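Local coordinates for kinesin-like protein Nod (Drosophila melanogaster, PDB 3PXN) that is a kinesin-family ATPase that binds microtubules and is required for segregating non-exchange chromosomes in meiosis, represented here by its motor domain, at residues Y101-T106 against C311-Q316; G107-M112 against I239-G244. All blocks are in the same frame, centred on the assembly; numbering follows the deposited sequence.

Contact 1: Y101-T106 against C311-Q316; sequences YGQTGT and CISPHQ. With ADP (adenosine-5'-diphosphate), chain C.
Thr106 meets Cys311 and the chain beyond it through a first torsion (chi1 53°) that holds OG1 between its own backbone N and carbonyl carbon and swings CG2 round beside the backbone N. Both branches are thereby put to use. OG1 donates a hydrogen bond to Gln103 O, 2.6 Å away in the plane of that carbonyl, while the same oxygen lies 3.2 Å from Cys311 CB. CG2 reaches further along the strand end and rests on the peptide between Ile312 and Ser313, 3.6 Å from Ser313 N. With the side chain cut back to an alanine, Gln103 O would probably lose its hydroxyl partner and a gap would open over the Ile312–Ser313 peptide where the methyl now sits. The setting is the P-loop of a nucleotide-binding fold: strand 96-102 runs parallel to strand 305-312, and Cys311 N donates a nearly straight bond (174°, 3.1 Å) to Tyr101 O. Past this bond the strands part, and one water bridges the divergence, accepting from Gln103 N and donating to Cys311 O. The chain then makes a type II turn from Gln103 to Thr106, with Gly105 at a backbone conformation suited to glycine, and Gly105 N donates to ADP O3B at 2.8 Å. On the other segment Ser313 OG accepts from His315 N in an ST turn and also bonds Asp318, just before helix 319-335.

Contact 2: G107-M112 against I239-G244; sequences GKSYSM and IVDLAG. With MN (manganese (II) ion), chain B; ADP (adenosine-5'-diphosphate), chain C.
Helix 108-112 runs nearly antiparallel to strand 239-241, the axes of the two short segments 8.6 Å apart at an angle of 164°, and the backbones come nearest where Ser109 faces Asp241. Ser109 OG donates a hydrogen bond to Asp241 OD1, 2.5 Å, and the same oxygen binds the manganese ion at 2.6 Å. Asp241 carries its carboxylate across from the strand with CG anti to the backbone N (chi1 167°). It is thus a second-shell residue that holds the serine hydroxyl by its hydrogen side, which is consistent with OG offering a lone pair to the manganese. ADP O2B, 2.3 Å from the manganese, also accepts from Ser109 N. This is the Walker A arrangement of P-loop ATPases, in which the phosphates sit at the amino end of the helix that follows the loop: Lys108 N donates to ADP O1B and Tyr110 N to ADP O1A. The Lys108 side chain curls past the beta-phosphate, its CE 3.1 Å from ADP O1B, and its bend at chi3 carries NZ toward the chain that follows Asp241. There the ammonium, whose main partner is Gly102 O, makes a weak bond to Leu242 O, 3.3 Å. Away from the phosphates Tyr110 lays one ring face over the adenine, with ADP C5 3.5 Å above the ring plane. One turn along the helix from Lys108, Met112 brings CE against Ile239 CG2 at 3.5 Å, the two side chains crossing at a slant, and the same methionine side chain also touches Ala98 and Ala100 of strand 96-102.

Overall arrangement
The P-loop runs unbroken from contact 1 into contact 2: segment 101-106 ends where 107-112 begins, and the two contact centres lie 11 Å apart. Strand 96-102 stands between strands 305-312 and 234-241 in the sheet, so both contacts reach the same sheet at adjoining strands. Lys108 ties them together, its NZ 2.6 Å from Gly102 O in a probable hydrogen bond and its CG packed 3.5 Å from Cys311 SG. Thr104 packs on Gly244 CA, its OG1 hydrogen-bonded to Glu246. ADP spans both, held by Gly105 N from contact 1 and by the helix amides from contact 2; the manganese belongs to contact 2, about 8 Å from the Thr106 side chain.

Contact 1: Y101-T106 against C311-Q316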
loop_
_atom_site.group_PDB
_atom_site.type_symbol
_atom_site.label_atom_id
_atom_site.label_comp_id
_atom_site.label_asym_id
_atom_site.label_seq_id
_atom_site.Cartn_x
_atom_site.Cartn_y
_atom_site.Cartn_z
ATOM N N TYR A 101 3.577 -0.018 -6.139
ATOM C CA TYR A 101 4.813 -0.549 -6.694
ATOM C C TYR A 101 5.003 0.005 -8.102
ATOM O O TYR A 101 4.078 0.596 -8.661
ATOM C CB TYR A 101 4.758 -2.071 -6.737
ATOM C CG TYR A 101 3.891 -2.624 -7.849
ATOM C CD1 TYR A 101 2.507 -2.700 -7.715
ATOM C CD2 TYR A 101 4.466 -3.094 -9.028
ATOM C CE1 TYR A 101 1.717 -3.234 -8.722
ATOM C CE2 TYR A 101 3.692 -3.630 -10.043
ATOM C CZ TYR A 101 2.315 -3.700 -9.883
ATOM O OH TYR A 101 1.532 -4.248 -10.870
ATOM N N GLY A 102 6.195 -0.166 -8.668
ATOM C CA GLY A 102 6.434 0.337 -10.004
ATOM C C GLY A 102 7.744 1.074 -10.185
ATOM O O GLY A 102 8.505 1.264 -9.235
ATOM N N GLN A 103 7.998 1.506 -11.415
ATOM C CA GLN A 103 9.223 2.213 -11.747
ATOM C C GLN A 103 9.381 3.494 -10.919
ATOM O O GLN A 103 8.401 4.149 -10.563
ATOM C CB GLN A 103 9.229 2.545 -13.243
ATOM C CG GLN A 103 10.557 3.011 -13.792
ATOM C CD GLN A 103 10.437 3.565 -15.192
ATOM O OE1 GLN A 103 11.439 3.744 -15.884
ATOM N NE2 GLN A 103 9.212 3.839 -15.622
ATOM N N THR A 104 10.624 3.854 -10.626
ATOM C CA THR A 104 10.909 5.051 -9.850
ATOM C C THR A 104 10.439 6.286 -10.601
ATOM O O THR A 104 10.635 6.398 -11.809
ATOM C CB THR A 104 12.426 5.154 -9.572
ATOM O OG1 THR A 104 12.825 4.066 -8.730
ATOM C CG2 THR A 104 12.782 6.473 -8.929
ATOM N N GLY A 105 9.802 7.203 -9.890
ATOM C CA GLY A 105 9.325 8.412 -10.536
ATOM C C GLY A 105 7.938 8.317 -11.157
ATOM O O GLY A 105 7.548 9.194 -11.923
ATOM N N THR A 106 7.183 7.275 -10.821
ATOM C CA THR A 106 5.849 7.094 -11.382
ATOM C C THR A 106 4.714 7.600 -10.478
ATOM O O THR A 106 3.545 7.410 -10.781
ATOM C CB THR A 106 5.613 5.599 -11.755
ATOM O OG1 THR A 106 5.895 4.761 -10.628
ATOM C CG2 THR A 106 6.515 5.208 -12.917
ATOM N N CYS A 311 1.889 1.917 -10.428
ATOM C CA CYS A 311 2.119 3.234 -11.001
ATOM C C CYS A 311 2.982 3.009 -12.229
ATOM O O CYS A 311 3.911 2.204 -12.202
ATOM C CB CYS A 311 2.849 4.117 -10.012
ATOM S SG CYS A 311 1.992 4.210 -8.494
ATOM N N ILE A 312 2.649 3.661 -13.333
ATOM C CA ILE A 312 3.419 3.479 -14.565
ATOM C C ILE A 312 3.752 4.775 -15.275
ATOM O O ILE A 312 3.076 5.785 -15.088
ATOM C CB ILE A 312 2.692 2.547 -15.598
ATOM C CG1 ILE A 312 1.292 3.084 -15.915
ATOM C CG2 ILE A 312 2.638 1.094 -15.061
ATOM C CD1 ILE A 312 0.471 2.218 -16.858
ATOM N N SER A 313 4.810 4.743 -16.082
ATOM C CA SER A 313 5.237 5.922 -16.836
ATOM C C SER A 313 4.547 5.934 -18.194
ATOM O O SER A 313 4.319 4.889 -18.786
ATOM C CB SER A 313 6.750 5.910 -17.040
ATOM O OG SER A 313 7.176 7.042 -17.788
ATOM N N PRO A 314 4.171 7.118 -18.688
ATOM C CA PRO A 314 3.509 7.189 -19.991
ATOM C C PRO A 314 4.552 7.355 -21.100
ATOM O O PRO A 314 4.213 7.380 -22.283
ATOM C CB PRO A 314 2.636 8.425 -19.848
ATOM C CG PRO A 314 3.547 9.336 -19.091
ATOM C CD PRO A 314 4.078 8.416 -17.993
ATOM N N HIS A 315 5.818 7.458 -20.701
ATOM C CA HIS A 315 6.923 7.656 -21.632
ATOM C C HIS A 315 7.395 6.410 -22.361
ATOM O O HIS A 315 7.510 5.314 -21.794
ATOM C CB HIS A 315 8.118 8.299 -20.914
ATOM C CG HIS A 315 7.750 9.500 -20.097
ATOM N ND1 HIS A 315 7.026 10.557 -20.610
ATOM C CD2 HIS A 315 7.956 9.788 -18.789
ATOM C CE1 HIS A 315 6.797 11.439 -19.653
ATOM N NE2 HIS A 315 7.350 10.997 -18.538
ATOM N N GLN A 316 7.693 6.618 -23.636
ATOM C CA GLN A 316 8.176 5.570 -24.514
ATOM C C GLN A 316 9.420 4.895 -23.955
ATOM O O GLN A 316 9.498 3.664 -23.897
ATOM C CB GLN A 316 8.472 6.162 -25.891
ATOM C CG GLN A 316 8.848 5.162 -26.950
ATOM C CD GLN A 316 7.725 4.211 -27.276
ATOM O OE1 GLN A 316 6.560 4.623 -27.421
ATOM N NE2 GLN A 316 8.058 2.922 -27.373
HETATM P PB ADP C . 8.241 7.718 -6.891
HETATM O O1B ADP C . 7.503 6.564 -7.438
HETATM O O2B ADP C . 7.897 7.892 -5.344
HETATM O O3B ADP C . 9.892 7.386 -7.048
HETATM P PA ADP C . 7.239 10.236 -6.824
HETATM O O1A ADP C . 6.032 9.751 -6.126
HETATM O O2A ADP C . 8.373 10.685 -5.743
HETATM O O3A ADP C . 7.843 9.024 -7.746
HETATM O "O5'" ADP C . 6.846 11.420 -7.769
HETATM C "C5'" ADP C . 8.023 11.929 -8.409
HETATM C "C4'" ADP C . 7.736 13.367 -8.725
HETATM O "O4'" ADP C . 6.590 13.443 -9.626
HETATM C "C3'" ADP C . 7.396 14.176 -7.423
HETATM O "O3'" ADP C . 7.643 15.551 -7.552
HETATM C "C2'" ADP C . 5.815 14.094 -7.520
HETATM O "O2'" ADP C . 5.196 15.232 -6.890
HETATM C "C1'" ADP C . 5.530 14.233 -9.040
HETATM N N9 ADP C . 4.253 13.623 -9.363
HETATM C C8 ADP C . 4.029 12.252 -9.497
HETATM N N7 ADP C . 2.747 12.003 -9.657
HETATM C C5 ADP C . 2.107 13.177 -9.824
HETATM C C6 ADP C . 0.754 13.551 -10.035
HETATM N N6 ADP C . -0.202 12.580 -10.278
HETATM N N1 ADP C . 0.419 14.868 -9.998
HETATM C C2 ADP C . 1.354 15.812 -9.902
HETATM N N3 ADP C . 2.631 15.498 -9.683
HETATM C C4 ADP C . 3.047 14.241 -9.602
HETATM O O HOH W 1 6.403 0.949 -13.714
#

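Contact 2: G107-M112 against I239-G244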
loop_
_atom_site.group_PDB
_atom_site.type_symbol
_atom_site.label_atom_id
_atom_site.label_comp_id
_atom_site.label_asym_id
_atom_site.label_seq_id
_atom_site.Cartn_x
_atom_site.Cartn_y
_atom_site.Cartn_z
ATOM N N GLY A 107 5.073 8.243 -9.375
ATOM C CA GLY A 107 4.078 8.800 -8.472
ATOM C C GLY A 107 3.677 7.918 -7.307
ATOM O O GLY A 107 2.620 8.096 -6.718
ATOM N N LYS A 108 4.519 6.958 -6.955
ATOM C CA LYS A 108 4.169 6.071 -5.857
ATOM C C LYS A 108 4.138 6.811 -4.527
ATOM O O LYS A 108 3.133 6.793 -3.833
ATOM C CB LYS A 108 5.153 4.919 -5.771
ATOM C CG LYS A 108 5.137 4.037 -6.982
ATOM C CD LYS A 108 6.186 2.957 -6.881
ATOM C CE LYS A 108 7.566 3.578 -6.787
ATOM N NZ LYS A 108 8.587 2.516 -6.905
ATOM N N SER A 109 5.229 7.466 -4.157
ATOM C CA SER A 109 5.245 8.180 -2.890
ATOM C C SER A 109 4.217 9.290 -2.846
ATOM O O SER A 109 3.603 9.546 -1.812
ATOM C CB SER A 109 6.622 8.738 -2.622
ATOM O OG SER A 109 7.402 7.737 -2.011
ATOM N N TYR A 110 4.028 9.931 -3.984
ATOM C CA TYR A 110 3.066 11.002 -4.114
ATOM C C TYR A 110 1.670 10.455 -3.872
ATOM O O TYR A 110 0.869 11.048 -3.141
ATOM C CB TYR A 110 3.139 11.572 -5.528
ATOM C CG TYR A 110 2.034 12.539 -5.881
ATOM C CD1 TYR A 110 2.108 13.887 -5.498
ATOM C CD2 TYR A 110 0.919 12.114 -6.608
ATOM C CE1 TYR A 110 1.102 14.788 -5.839
ATOM C CE2 TYR A 110 -0.098 13.007 -6.946
ATOM C CZ TYR A 110 0.004 14.340 -6.560
ATOM O OH TYR A 110 -1.003 15.211 -6.896
ATOM N N SER A 111 1.380 9.322 -4.507
ATOM C CA SER A 111 0.088 8.671 -4.384
ATOM C C SER A 111 -0.243 8.223 -2.972
ATOM O O SER A 111 -1.354 8.453 -2.503
ATOM C CB SER A 111 0.010 7.472 -5.336
ATOM O OG SER A 111 -0.003 7.914 -6.688
ATOM N N MET A 112 0.700 7.580 -2.291
ATOM C CA MET A 112 0.414 7.114 -0.939
ATOM C C MET A 112 0.522 8.228 0.121
ATOM O O MET A 112 0.193 8.003 1.281
ATOM C CB MET A 112 1.334 5.943 -0.563
ATOM C CG MET A 112 1.506 4.901 -1.646
ATOM S SD MET A 112 -0.047 4.158 -2.137
ATOM C CE MET A 112 -0.482 3.014 -0.745
ATOM N N ILE A 239 0.086 1.008 4.687
ATOM C CA ILE A 239 0.312 1.778 3.490
ATOM C C ILE A 239 1.735 1.521 3.062
ATOM O O ILE A 239 2.676 2.090 3.609
ATOM C CB ILE A 239 0.092 3.280 3.741
ATOM C CG1 ILE A 239 -1.354 3.502 4.181
ATOM C CG2 ILE A 239 0.319 4.070 2.461
ATOM C CD1 ILE A 239 -2.353 2.948 3.188
ATOM N N VAL A 240 1.881 0.642 2.078
ATOM C CA VAL A 240 3.192 0.273 1.575
ATOM C C VAL A 240 3.598 1.068 0.344
ATOM O O VAL A 240 2.853 1.170 -0.624
ATOM C CB VAL A 240 3.231 -1.223 1.272
ATOM C CG1 VAL A 240 4.602 -1.615 0.803
ATOM C CG2 VAL A 240 2.858 -2.004 2.542
ATOM N N ASP A 241 4.795 1.627 0.390
ATOM C CA ASP A 241 5.307 2.438 -0.699
ATOM C C ASP A 241 6.656 1.821 -1.084
ATOM O O ASP A 241 7.703 2.260 -0.608
ATOM C CB ASP A 241 5.449 3.870 -0.178
ATOM C CG ASP A 241 6.253 4.772 -1.103
ATOM O OD1 ASP A 241 6.808 5.772 -0.602
ATOM O OD2 ASP A 241 6.316 4.517 -2.320
ATOM N N LEU A 242 6.623 0.788 -1.928
ATOM C CA LEU A 242 7.837 0.083 -2.337
ATOM C C LEU A 242 8.764 0.957 -3.147
ATOM O O LEU A 242 8.335 1.970 -3.700
ATOM C CB LEU A 242 7.495 -1.169 -3.158
ATOM C CG LEU A 242 6.669 -2.256 -2.473
ATOM C CD1 LEU A 242 6.617 -3.485 -3.354
ATOM C CD2 LEU A 242 7.265 -2.584 -1.117
ATOM N N ALA A 243 10.027 0.546 -3.237
ATOM C CA ALA A 243 11.024 1.295 -3.993
ATOM C C ALA A 243 10.977 0.906 -5.466
ATOM O O ALA A 243 10.223 0.010 -5.855
ATOM C CB ALA A 243 12.415 1.030 -3.423
ATOM N N GLY A 244 11.776 1.590 -6.277
ATOM C CA GLY A 244 11.815 1.287 -7.693
ATOM C C GLY A 244 11.738 -0.204 -7.971
ATOM O O GLY A 244 12.286 -1.021 -7.228
HETATM MN MN MN B . 9.180 6.992 -3.703
HETATM P PB ADP C . 8.241 7.718 -6.891
HETATM O O1B ADP C . 7.503 6.564 -7.438
HETATM O O2B ADP C . 7.897 7.892 -5.344
HETATM O O3B ADP C . 9.892 7.386 -7.048
HETATM P PA ADP C . 7.239 10.236 -6.824
HETATM O O1A ADP C . 6.032 9.751 -6.126
HETATM O O2A ADP C . 8.373 10.685 -5.743
HETATM O O3A ADP C . 7.843 9.024 -7.746
HETATM O "O5'" ADP C . 6.846 11.420 -7.769
HETATM C "C5'" ADP C . 8.023 11.929 -8.409
HETATM C "C4'" ADP C . 7.736 13.367 -8.725
HETATM O "O4'" ADP C . 6.590 13.443 -9.626
HETATM C "C3'" ADP C . 7.396 14.176 -7.423
HETATM O "O3'" ADP C . 7.643 15.551 -7.552
HETATM C "C2'" ADP C . 5.815 14.094 -7.520
HETATM O "O2'" ADP C . 5.196 15.232 -6.890
HETATM C "C1'" ADP C . 5.530 14.233 -9.040
HETATM N N9 ADP C . 4.253 13.623 -9.363
HETATM C C8 ADP C . 4.029 12.252 -9.497
HETATM N N7 ADP C . 2.747 12.003 -9.657
HETATM C C5 ADP C . 2.107 13.177 -9.824
HETATM C C6 ADP C . 0.754 13.551 -10.035
HETATM N N6 ADP C . -0.202 12.580 -10.278
HETATM N N1 ADP C . 0.419 14.868 -9.998
HETATM C C2 ADP C . 1.354 15.812 -9.902
HETATM N N3 ADP C . 2.631 15.498 -9.683
HETATM C C4 ADP C . 3.047 14.241 -9.602
#